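Local coordinates for catabolite control protein A (Lactococcus lactis, PDB 2O20) that probably acts as a global DNA-binding regulator of transcription in carbon catabolite repression and activation, tuning energy use to changing conditions, at residues L175-I186 against L235-S246; K155-L166 against Q316-E324. The protein carries 1 engineered substitution. All coordinates share one frame; numbering follows the deposited sequence. Where two conformers were deposited one is given.

Contact 1 of 2, residues L175-I186 against L235-S246; sequences LIDSGNKKIAYI and LLERGATSAVVS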
loop_
_atom_site.group_PDB
_atom_site.type_symbol
_atom_site.label_atom_id
_atom_site.label_comp_id
_atom_site.label_asym_id
_atom_site.label_seq_id
_atom_site.Cartn_x
_atom_site.Cartn_y
_atom_site.Cartn_z
ATOM N N LEU D 175 16.751 13.372 -18.126
ATOM C CA LEU D 175 16.603 14.755 -17.641
ATOM C C LEU D 175 17.635 15.681 -18.337
ATOM O O LEU D 175 17.362 16.857 -18.607
ATOM C CB LEU D 175 16.773 14.808 -16.124
ATOM C CG LEU D 175 15.695 14.055 -15.330
ATOM C CD1 LEU D 175 16.043 13.930 -13.861
ATOM C CD2 LEU D 175 14.342 14.711 -15.506
ATOM N N ILE D 176 18.815 15.152 -18.612
ATOM C CA ILE D 176 19.824 15.901 -19.402
ATOM C C ILE D 176 19.244 16.223 -20.773
ATOM O O ILE D 176 19.340 17.343 -21.250
ATOM C CB ILE D 176 21.146 15.112 -19.534
ATOM C CG1 ILE D 176 21.868 15.136 -18.189
ATOM C CG2 ILE D 176 22.089 15.727 -20.636
ATOM C CD1 ILE D 176 22.949 14.156 -18.059
ATOM N N ASP D 177 18.604 15.239 -21.392
ATOM C CA ASP D 177 18.107 15.404 -22.745
ATOM C C ASP D 177 16.916 16.354 -22.869
ATOM O O ASP D 177 16.665 16.849 -23.969
ATOM C CB ASP D 177 17.836 14.038 -23.398
ATOM C CG ASP D 177 19.135 13.244 -23.681
ATOM O OD1 ASP D 177 20.247 13.816 -23.603
ATOM O OD2 ASP D 177 19.043 12.038 -23.981
ATOM N N SER D 178 16.209 16.631 -21.767
ATOM C CA SER D 178 15.172 17.658 -21.743
ATOM C C SER D 178 15.706 19.026 -21.273
ATOM O O SER D 178 14.933 19.937 -20.981
ATOM C CB SER D 178 13.948 17.197 -20.914
ATOM O OG SER D 178 14.312 16.832 -19.580
ATOM N N GLY D 179 17.037 19.176 -21.228
ATOM C CA GLY D 179 17.666 20.465 -20.966
ATOM C C GLY D 179 18.033 20.794 -19.533
ATOM O O GLY D 179 18.456 21.918 -19.250
ATOM N N ASN D 180 17.887 19.848 -18.611
ATOM C CA ASN D 180 18.240 20.118 -17.210
ATOM C C ASN D 180 19.768 20.073 -17.007
ATOM O O ASN D 180 20.448 19.192 -17.523
ATOM C CB ASN D 180 17.550 19.142 -16.274
ATOM C CG ASN D 180 16.049 19.262 -16.317
ATOM O OD1 ASN D 180 15.467 20.192 -15.718
ATOM N ND2 ASN D 180 15.399 18.337 -17.024
ATOM N N LYS D 181 20.285 21.054 -16.266
ATOM C CA LYS D 181 21.709 21.149 -15.933
ATOM C C LYS D 181 21.990 20.956 -14.450
ATOM O O LYS D 181 23.088 20.550 -14.095
ATOM C CB LYS D 181 22.257 22.514 -16.347
ATOM C CG LYS D 181 22.130 22.837 -17.845
ATOM C CD LYS D 181 22.845 21.792 -18.687
ATOM C CE LYS D 181 22.969 22.194 -20.151
ATOM N NZ LYS D 181 24.100 23.138 -20.402
ATOM N N LYS D 182 21.015 21.291 -13.600
ATOM C CA LYS D 182 21.093 21.056 -12.156
ATOM C C LYS D 182 20.097 19.968 -11.772
ATOM O O LYS D 182 18.894 20.219 -11.688
ATOM C CB LYS D 182 20.856 22.351 -11.387
ATOM C CG LYS D 182 21.982 23.369 -11.553
ATOM C CD LYS D 182 21.870 24.454 -10.522
ATOM C CE LYS D 182 23.124 25.245 -10.325
ATOM N NZ LYS D 182 22.827 26.366 -9.354
ATOM N N ILE D 183 20.624 18.746 -11.625
ATOM C CA ILE D 183 19.818 17.533 -11.422
ATOM C C ILE D 183 20.173 16.964 -10.041
ATOM O O ILE D 183 21.314 16.585 -9.781
ATOM C CB ILE D 183 20.092 16.463 -12.523
ATOM C CG1 ILE D 183 19.855 17.044 -13.934
ATOM C CG2 ILE D 183 19.273 15.241 -12.279
ATOM C CD1 ILE D 183 20.562 16.299 -15.067
ATOM N N ALA D 184 19.184 16.894 -9.171
ATOM C CA ALA D 184 19.340 16.256 -7.867
ATOM C C ALA D 184 19.159 14.733 -7.961
ATOM O O ALA D 184 18.411 14.239 -8.791
ATOM C CB ALA D 184 18.382 16.803 -6.923
ATOM N N TYR D 185 19.876 14.021 -7.103
ATOM C CA TYR D 185 19.619 12.608 -6.828
ATOM C C TYR D 185 19.234 12.449 -5.345
ATOM O O TYR D 185 19.976 12.834 -4.420
ATOM C CB TYR D 185 20.832 11.706 -7.154
ATOM C CG TYR D 185 20.358 10.319 -7.540
ATOM C CD1 TYR D 185 20.382 9.906 -8.866
ATOM C CD2 TYR D 185 19.790 9.460 -6.596
ATOM C CE1 TYR D 185 19.891 8.675 -9.230
ATOM C CE2 TYR D 185 19.299 8.203 -6.961
ATOM C CZ TYR D 185 19.346 7.836 -8.286
ATOM O OH TYR D 185 18.876 6.613 -8.697
ATOM N N ILE D 186 18.052 11.889 -5.116
ATOM C CA ILE D 186 17.548 11.673 -3.754
ATOM C C ILE D 186 17.572 10.137 -3.480
ATOM O O ILE D 186 16.969 9.354 -4.224
ATOM C CB ILE D 186 16.122 12.275 -3.549
ATOM C CG1 ILE D 186 16.136 13.799 -3.749
ATOM C CG2 ILE D 186 15.621 11.975 -2.158
ATOM C CD1 ILE D 186 14.813 14.396 -4.073
ATOM N N LEU D 235 15.768 21.601 -2.509
ATOM C CA LEU D 235 16.147 21.471 -3.904
ATOM C C LEU D 235 16.006 22.818 -4.632
ATOM O O LEU D 235 16.895 23.228 -5.357
ATOM C CB LEU D 235 15.316 20.385 -4.584
ATOM C CG LEU D 235 15.883 18.939 -4.460
ATOM C CD1 LEU D 235 15.804 18.407 -3.066
ATOM C CD2 LEU D 235 15.196 17.974 -5.391
ATOM N N LEU D 236 14.869 23.486 -4.434
ATOM C CA LEU D 236 14.607 24.790 -5.069
ATOM C C LEU D 236 15.666 25.809 -4.675
ATOM O O LEU D 236 16.164 26.530 -5.576
ATOM C CB LEU D 236 13.210 25.343 -4.753
ATOM C CG LEU D 236 12.021 24.516 -5.300
ATOM C CD1 LEU D 236 10.724 25.002 -4.812
ATOM C CD2 LEU D 236 12.039 24.520 -6.833
ATOM N N GLU D 237 16.058 25.835 -3.390
ATOM C CA GLU D 237 17.002 26.832 -2.909
ATOM C C GLU D 237 18.396 26.671 -3.500
ATOM O O GLU D 237 19.111 27.640 -3.707
ATOM C CB GLU D 237 17.021 26.934 -1.384
ATOM C CG GLU D 237 17.990 26.153 -0.576
ATOM C CD GLU D 237 17.559 26.076 0.927
ATOM O OE1 GLU D 237 16.895 27.022 1.455
ATOM O OE2 GLU D 237 17.857 25.033 1.565
ATOM N N ARG D 238 18.738 25.432 -3.824
ATOM C CA ARG D 238 19.977 25.160 -4.537
ATOM C C ARG D 238 19.879 25.286 -6.070
ATOM O O ARG D 238 20.879 25.075 -6.766
ATOM C CB ARG D 238 20.467 23.781 -4.101
ATOM C CG ARG D 238 20.731 23.775 -2.590
ATOM C CD ARG D 238 21.558 22.564 -2.144
ATOM N NE ARG D 238 21.301 21.955 -0.813
ATOM C CZ ARG D 238 20.307 22.197 0.076
ATOM N NH1 ARG D 238 19.399 23.160 -0.060
ATOM N NH2 ARG D 238 20.255 21.460 1.197
ATOM N N GLY D 239 18.710 25.658 -6.595
ATOM C CA GLY D 239 18.497 25.809 -8.046
ATOM C C GLY D 239 18.390 24.521 -8.858
ATOM O O GLY D 239 18.520 24.539 -10.085
ATOM N N ALA D 240 18.127 23.397 -8.198
ATOM C CA ALA D 240 17.824 22.156 -8.900
ATOM C C ALA D 240 16.538 22.367 -9.712
ATOM O O ALA D 240 15.596 23.023 -9.242
ATOM C CB ALA D 240 17.659 21.016 -7.925
ATOM N N THR D 241 16.515 21.852 -10.942
ATOM C CA THR D 241 15.317 21.928 -11.789
ATOM C C THR D 241 14.704 20.571 -12.087
ATOM O O THR D 241 13.713 20.499 -12.809
ATOM C CB THR D 241 15.594 22.628 -13.133
ATOM O OG1 THR D 241 16.621 21.896 -13.846
ATOM C CG2 THR D 241 16.003 24.101 -12.894
ATOM N N SER D 242 15.284 19.514 -11.528
ATOM C CA SER D 242 14.773 18.170 -11.681
ATOM C C SER D 242 15.413 17.266 -10.636
ATOM O O SER D 242 16.393 17.646 -9.979
ATOM C CB SER D 242 15.044 17.656 -13.078
ATOM O OG SER D 242 16.447 17.642 -13.347
ATOM N N ALA D 243 14.852 16.071 -10.487
ATOM C CA ALA D 243 15.375 15.080 -9.580
ATOM C C ALA D 243 15.069 13.653 -10.032
ATOM O O ALA D 243 13.968 13.375 -10.526
ATOM C CB ALA D 243 14.784 15.304 -8.220
ATOM N N VAL D 244 16.036 12.775 -9.791
ATOM C CA VAL D 244 15.872 11.305 -9.831
ATOM C C VAL D 244 15.779 10.854 -8.376
ATOM O O VAL D 244 16.581 11.276 -7.533
ATOM C CB VAL D 244 17.056 10.604 -10.481
ATOM C CG1 VAL D 244 16.773 9.071 -10.612
ATOM C CG2 VAL D 244 17.383 11.274 -11.822
ATOM N N VAL D 245 14.755 10.052 -8.082
ATOM C CA VAL D 245 14.425 9.676 -6.723
ATOM C C VAL D 245 14.330 8.138 -6.612
ATOM O O VAL D 245 13.660 7.476 -7.426
ATOM C CB VAL D 245 13.098 10.343 -6.283
ATOM C CG1 VAL D 245 12.892 10.072 -4.801
ATOM C CG2 VAL D 245 13.093 11.878 -6.610
ATOM N N SER D 246 15.069 7.550 -5.685
ATOM C CA SER D 246 15.141 6.106 -5.678
ATOM C C SER D 246 13.867 5.419 -5.144
ATOM O O SER D 246 13.556 4.323 -5.591
ATOM C CB SER D 246 16.369 5.614 -4.914
ATOM O OG SER D 246 16.250 5.962 -3.574
HETATM O O HOH W 1 18.918 22.957 -14.838
HETATM O O HOH W 2 14.623 8.155 -2.101
#

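Contact 2 of 2, residues K155-L166 against Q316-E324; sequences KEIPSVNIDYHL and QNQLVLDHE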
loop_
_atom_site.group_PDB
_atom_site.type_symbol
_atom_site.label_atom_id
_atom_site.label_comp_id
_atom_site.label_asym_id
_atom_site.label_seq_id
_atom_site.Cartn_x
_atom_site.Cartn_y
_atom_site.Cartn_z
ATOM N N LYS D 155 29.067 -10.157 -1.931
ATOM C CA LYS D 155 28.396 -10.831 -3.055
ATOM C C LYS D 155 28.450 -12.346 -2.930
ATOM O O LYS D 155 28.525 -13.048 -3.931
ATOM C CB LYS D 155 28.957 -10.379 -4.422
ATOM C CG LYS D 155 28.786 -8.889 -4.727
ATOM C CD LYS D 155 27.353 -8.542 -5.137
ATOM C CE LYS D 155 27.056 -8.976 -6.584
ATOM N NZ LYS D 155 25.636 -8.768 -6.968
ATOM N N GLU D 156 28.392 -12.850 -1.702
ATOM C CA GLU D 156 28.252 -14.292 -1.473
ATOM C C GLU D 156 26.775 -14.682 -1.223
ATOM O O GLU D 156 26.320 -15.739 -1.655
ATOM C CB GLU D 156 29.190 -14.767 -0.336
ATOM C CG GLU D 156 28.726 -14.501 1.122
ATOM C CD GLU D 156 29.459 -13.362 1.813
ATOM O OE1 GLU D 156 30.707 -13.322 1.713
ATOM O OE2 GLU D 156 28.791 -12.520 2.474
ATOM N N ILE D 157 26.024 -13.811 -0.553
ATOM C CA ILE D 157 24.639 -14.119 -0.203
ATOM C C ILE D 157 23.783 -13.975 -1.467
ATOM O O ILE D 157 23.876 -12.966 -2.154
ATOM C CB ILE D 157 24.114 -13.199 0.903
ATOM C CG1 ILE D 157 25.004 -13.312 2.144
ATOM C CG2 ILE D 157 22.668 -13.545 1.266
ATOM C CD1 ILE D 157 24.757 -12.233 3.173
ATOM N N PRO D 158 22.963 -15.000 -1.787
ATOM C CA PRO D 158 22.053 -14.870 -2.939
ATOM C C PRO D 158 21.180 -13.603 -2.922
ATOM O O PRO D 158 20.727 -13.170 -1.861
ATOM C CB PRO D 158 21.221 -16.154 -2.867
ATOM C CG PRO D 158 22.131 -17.133 -2.189
ATOM C CD PRO D 158 22.846 -16.327 -1.155
ATOM N N SER D 159 20.943 -13.025 -4.098
ATOM C CA SER D 159 20.142 -11.797 -4.216
ATOM C C SER D 159 19.450 -11.665 -5.578
ATOM O O SER D 159 19.890 -12.239 -6.569
ATOM C CB SER D 159 20.998 -10.552 -3.930
ATOM O OG SER D 159 21.817 -10.177 -5.027
ATOM N N VAL D 160 18.333 -10.961 -5.584
ATOM C CA VAL D 160 17.592 -10.634 -6.799
ATOM C C VAL D 160 17.294 -9.122 -6.809
ATOM O O VAL D 160 16.684 -8.592 -5.869
ATOM C CB VAL D 160 16.294 -11.435 -6.903
ATOM C CG1 VAL D 160 15.633 -11.227 -8.306
ATOM C CG2 VAL D 160 16.573 -12.901 -6.653
ATOM N N ASN D 161 17.692 -8.458 -7.903
ATOM C CA ASN D 161 17.648 -7.009 -8.018
ATOM C C ASN D 161 17.478 -6.623 -9.487
ATOM O O ASN D 161 17.623 -7.478 -10.363
ATOM C CB ASN D 161 18.957 -6.373 -7.482
ATOM C CG ASN D 161 19.124 -6.505 -5.986
ATOM O OD1 ASN D 161 18.625 -5.685 -5.195
ATOM N ND2 ASN D 161 19.859 -7.520 -5.575
ATOM N N ILE D 162 17.186 -5.346 -9.745
ATOM C CA ILE D 162 17.452 -4.717 -11.057
ATOM C C ILE D 162 18.896 -4.214 -11.096
ATOM O O ILE D 162 19.616 -4.313 -10.095
ATOM C CB ILE D 162 16.411 -3.591 -11.469
ATOM C CG1 ILE D 162 16.510 -2.328 -10.607
ATOM C CG2 ILE D 162 14.994 -4.151 -11.513
ATOM C CD1 ILE D 162 16.134 -1.066 -11.341
ATOM N N ASP D 163 19.326 -3.735 -12.266
ATOM C CA ASP D 163 20.620 -3.078 -12.477
ATOM C C ASP D 163 20.435 -1.586 -12.096
ATOM O O ASP D 163 19.989 -0.772 -12.893
ATOM C CB ASP D 163 21.088 -3.276 -13.944
ATOM C CG ASP D 163 22.445 -2.664 -14.223
ATOM O OD1 ASP D 163 22.936 -1.885 -13.396
ATOM O OD2 ASP D 163 23.048 -2.974 -15.284
ATOM N N TYR D 164 20.747 -1.254 -10.845
ATOM C CA TYR D 164 20.533 0.132 -10.343
ATOM C C TYR D 164 21.417 1.192 -11.032
ATOM O O TYR D 164 21.022 2.369 -11.199
ATOM C CB TYR D 164 20.755 0.182 -8.834
ATOM C CG TYR D 164 19.865 -0.762 -8.048
ATOM C CD1 TYR D 164 18.496 -0.521 -7.920
ATOM C CD2 TYR D 164 20.386 -1.876 -7.424
ATOM C CE1 TYR D 164 17.686 -1.367 -7.208
ATOM C CE2 TYR D 164 19.559 -2.746 -6.695
ATOM C CZ TYR D 164 18.216 -2.474 -6.590
ATOM O OH TYR D 164 17.379 -3.320 -5.875
ATOM N N HIS D 165 22.617 0.778 -11.408
ATOM C CA HIS D 165 23.550 1.636 -12.145
ATOM C C HIS D 165 22.927 2.089 -13.477
ATOM O O HIS D 165 22.795 3.281 -13.760
ATOM C CB HIS D 165 24.845 0.867 -12.380
ATOM C CG HIS D 165 25.822 1.580 -13.255
ATOM N ND1 HIS D 165 25.734 1.567 -14.633
ATOM C CD2 HIS D 165 26.918 2.305 -12.959
ATOM C CE1 HIS D 165 26.731 2.266 -15.144
ATOM N NE2 HIS D 165 27.471 2.715 -14.149
ATOM N N LEU D 166 22.489 1.126 -14.259
ATOM C CA LEU D 166 21.889 1.413 -15.559
ATOM C C LEU D 166 20.604 2.248 -15.422
ATOM O O LEU D 166 20.402 3.206 -16.183
ATOM C CB LEU D 166 21.656 0.095 -16.339
ATOM C CG LEU D 166 20.995 0.178 -17.713
ATOM C CD1 LEU D 166 21.891 0.946 -18.676
ATOM C CD2 LEU D 166 20.703 -1.221 -18.221
ATOM N N GLN D 316 24.047 -19.629 -10.508
ATOM C CA GLN D 316 24.024 -18.185 -10.508
ATOM C C GLN D 316 23.162 -17.697 -9.368
ATOM O O GLN D 316 21.949 -17.879 -9.399
ATOM C CB GLN D 316 23.474 -17.681 -11.841
ATOM C CG GLN D 316 24.320 -18.072 -13.040
ATOM C CD GLN D 316 25.770 -17.609 -12.925
ATOM O OE1 GLN D 316 26.699 -18.418 -13.038
ATOM N NE2 GLN D 316 25.972 -16.303 -12.696
ATOM N N ASN D 317 23.780 -17.085 -8.355
ATOM C CA ASN D 317 23.008 -16.597 -7.187
ATOM C C ASN D 317 22.884 -15.065 -7.062
ATOM O O ASN D 317 22.189 -14.585 -6.179
ATOM C CB ASN D 317 23.423 -17.290 -5.873
ATOM C CG ASN D 317 24.862 -17.036 -5.479
ATOM O OD1 ASN D 317 25.443 -16.016 -5.817
ATOM N ND2 ASN D 317 25.432 -17.967 -4.729
ATOM N N GLN D 318 23.514 -14.307 -7.960
ATOM C CA GLN D 318 23.315 -12.854 -8.022
ATOM C C GLN D 318 22.495 -12.541 -9.286
ATOM O O GLN D 318 23.049 -12.335 -10.373
ATOM C CB GLN D 318 24.655 -12.130 -8.058
ATOM C CG GLN D 318 25.638 -12.559 -6.993
ATOM C CD GLN D 318 25.162 -12.240 -5.612
ATOM O OE1 GLN D 318 24.884 -11.085 -5.303
ATOM N NE2 GLN D 318 25.053 -13.260 -4.764
ATOM N N LEU D 319 21.171 -12.542 -9.135
ATOM C CA LEU D 319 20.262 -12.445 -10.275
ATOM C C LEU D 319 19.807 -11.016 -10.526
ATOM O O LEU D 319 19.516 -10.305 -9.590
ATOM C CB LEU D 319 19.060 -13.338 -10.042
ATOM C CG LEU D 319 19.356 -14.833 -9.829
ATOM C CD1 LEU D 319 18.051 -15.572 -9.676
ATOM C CD2 LEU D 319 20.183 -15.416 -10.953
ATOM N N VAL D 320 19.759 -10.611 -11.793
ATOM C CA VAL D 320 19.438 -9.230 -12.171
ATOM C C VAL D 320 18.329 -9.261 -13.215
ATOM O O VAL D 320 18.469 -9.911 -14.256
ATOM C CB VAL D 320 20.682 -8.514 -12.721
ATOM C CG1 VAL D 320 20.369 -7.075 -13.152
ATOM C CG2 VAL D 320 21.799 -8.560 -11.706
ATOM N N LEU D 321 17.204 -8.614 -12.911
ATOM C CA LEU D 321 16.048 -8.624 -13.801
ATOM C C LEU D 321 15.983 -7.324 -14.588
ATOM O O LEU D 321 16.408 -6.281 -14.100
ATOM C CB LEU D 321 14.746 -8.844 -13.007
ATOM C CG LEU D 321 14.630 -10.093 -12.110
ATOM C CD1 LEU D 321 13.203 -10.214 -11.577
ATOM C CD2 LEU D 321 15.083 -11.379 -12.820
ATOM N N ASP D 322 15.439 -7.366 -15.803
ATOM C CA ASP D 322 15.341 -6.142 -16.607
ATOM C C ASP D 322 14.355 -5.114 -16.029
ATOM O O ASP D 322 13.458 -5.467 -15.284
ATOM C CB ASP D 322 14.880 -6.461 -18.017
ATOM C CG ASP D 322 15.838 -7.361 -18.761
ATOM O OD1 ASP D 322 17.078 -7.268 -18.555
ATOM O OD2 ASP D 322 15.310 -8.160 -19.548
ATOM N N HIS D 323 14.521 -3.845 -16.409
ATOM C CA HIS D 323 13.586 -2.765 -16.036
ATOM C C HIS D 323 13.297 -1.929 -17.295
ATOM O O HIS D 323 13.951 -2.098 -18.318
ATOM C CB HIS D 323 14.220 -1.855 -14.979
ATOM C CG HIS D 323 15.393 -1.077 -15.483
ATOM N ND1 HIS D 323 16.663 -1.615 -15.551
ATOM C CD2 HIS D 323 15.485 0.175 -15.996
ATOM C CE1 HIS D 323 17.492 -0.711 -16.039
ATOM N NE2 HIS D 323 16.798 0.373 -16.344
ATOM N N GLU D 324 12.337 -1.018 -17.197
ATOM C CA GLU D 324 12.007 -0.049 -18.256
ATOM C C GLU D 324 11.807 1.310 -17.585
ATOM O O GLU D 324 11.788 1.384 -16.360
ATOM C CB GLU D 324 10.686 -0.426 -18.938
ATOM C CG GLU D 324 10.604 -1.821 -19.481
ATOM C CD GLU D 324 9.292 -2.480 -19.095
ATOM O OE1 GLU D 324 9.170 -2.889 -17.904
ATOM O OE2 GLU D 324 8.387 -2.579 -19.970
HETATM O O HOH W 3 24.225 -10.170 -2.956
HETATM O O HOH W 4 21.261 -9.326 -7.530
HETATM O O HOH W 5 17.743 -4.045 -14.780
#

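Contact 1 of 2, residues L175-I186 against L235-S246
Thr-241 meets Asn-180 through its hydroxyl: OG1 donates to Asn-180 OD1 over 2.8 Å, lying in the plane of the amide on a lone pair of that oxygen. At the other end of the amide, Asn-180 ND2 donates to Leu-175 O (2.9 Å), which also takes Asn-180 N in the Schellman motif that ends helix 164-177 at Gly-179; Glu-270 receives ND2 as well. A leucine here would probably leave Thr-241 OG1 without its acceptor and strip Leu-175 O and Glu-270 of the ND2 bonds. Ser-242 OG, 3.4 Å from Asn-180 CG, is buried here with no polar partner in the model.

Beyond this corner, strands 183-186 and 242-245 run parallel, their axes 24° apart. Val-244 bonds Ala-184 O through N and Ile-186 N through O. The two strands are the inner pair of a parallel sheet in one Rossmann-like subdomain of the periplasmic-binding fold. Tyr-185 CG, anti to the backbone N (chi1 -151°), places the ring with one face over Val-244 O and CE1 3.4 Å from Val-244 CG1, while Leu-175 CD1 touches Val-244 CG2 at 3.6 Å. On the opposite face, Leu-235 CD2 sits 3.7 Å from Ala-184 CB and 3.8 Å from Ile-186 CD1. Helix 248-260 covers Ile-186, Ala-243 and Val-245, whereas Tyr-202 meets Tyr-185 edge-to-face.

Contact 2 of 2, residues K155-L166 against Q316-E324
Gln-318 folds its amide back over the chain at Ile-157: NE2 donates to Ile-157 O over 2.9 Å, nearly straight at 170° but from above the carbonyl plane, and its other N-H goes to Asn-317 OD1. Bending at chi2 (-64°) turns the amide this way. Its OE1 accepts from Lys-155 NZ at 3.0 Å, on a lone pair, and from a water at 2.6 Å that also donates to Ile-157 O and accepts from Ser-159 OG. A second water donates to Ser-159 OG and to Leu-319 O and accepts from Asn-161 ND2.

Between strands 159-161 and 318-320 the parallel ladder pairs Ser-159 N with Asn-317 O, Leu-319 N with Ser-159 O (2.9 Å), Asn-161 N with Leu-319 O and Leu-321 N with Asn-161 O (2.8 Å). Strand 318-320 is outermost in its sheet, and helix 294-309 covers Val-160, Leu-319 and Leu-321. Where both segments run on toward the other subdomain, in what are probably crossovers, a third water accepts from Asp-163 N, donates to Leu-321 O at 2.7 Å and lies 2.8 Å from His-323 ND1, while His-323 NE2 bonds Gln-170. Water therefore completes the polar pairing beside the ladder, consistent with a sheet edge where ordered water fills in for protein partners.

Overall arrangement
The two contacts lie in different subdomains, their centres 27 Å apart, although their nearest atoms come within about 5 Å without touching. Helix 164-177 joins them: it begins in segment 155-166 of contact 2 and ends in segment 175-186 of contact 1. The whole of contact 1 falls in the sequence between the two segments of contact 2, as expected when one subdomain is inserted between strands of the other. The centre of contact 2 is about 11 Å from the centre of the chain, that of contact 1 about 21 Å. Arg-198 touches Tyr-164 as well as Tyr-185 and Ser-246. A sulfate, probably from crystallisation, lies about 5 Å from the Ser-246 side chain and may mark a pocket.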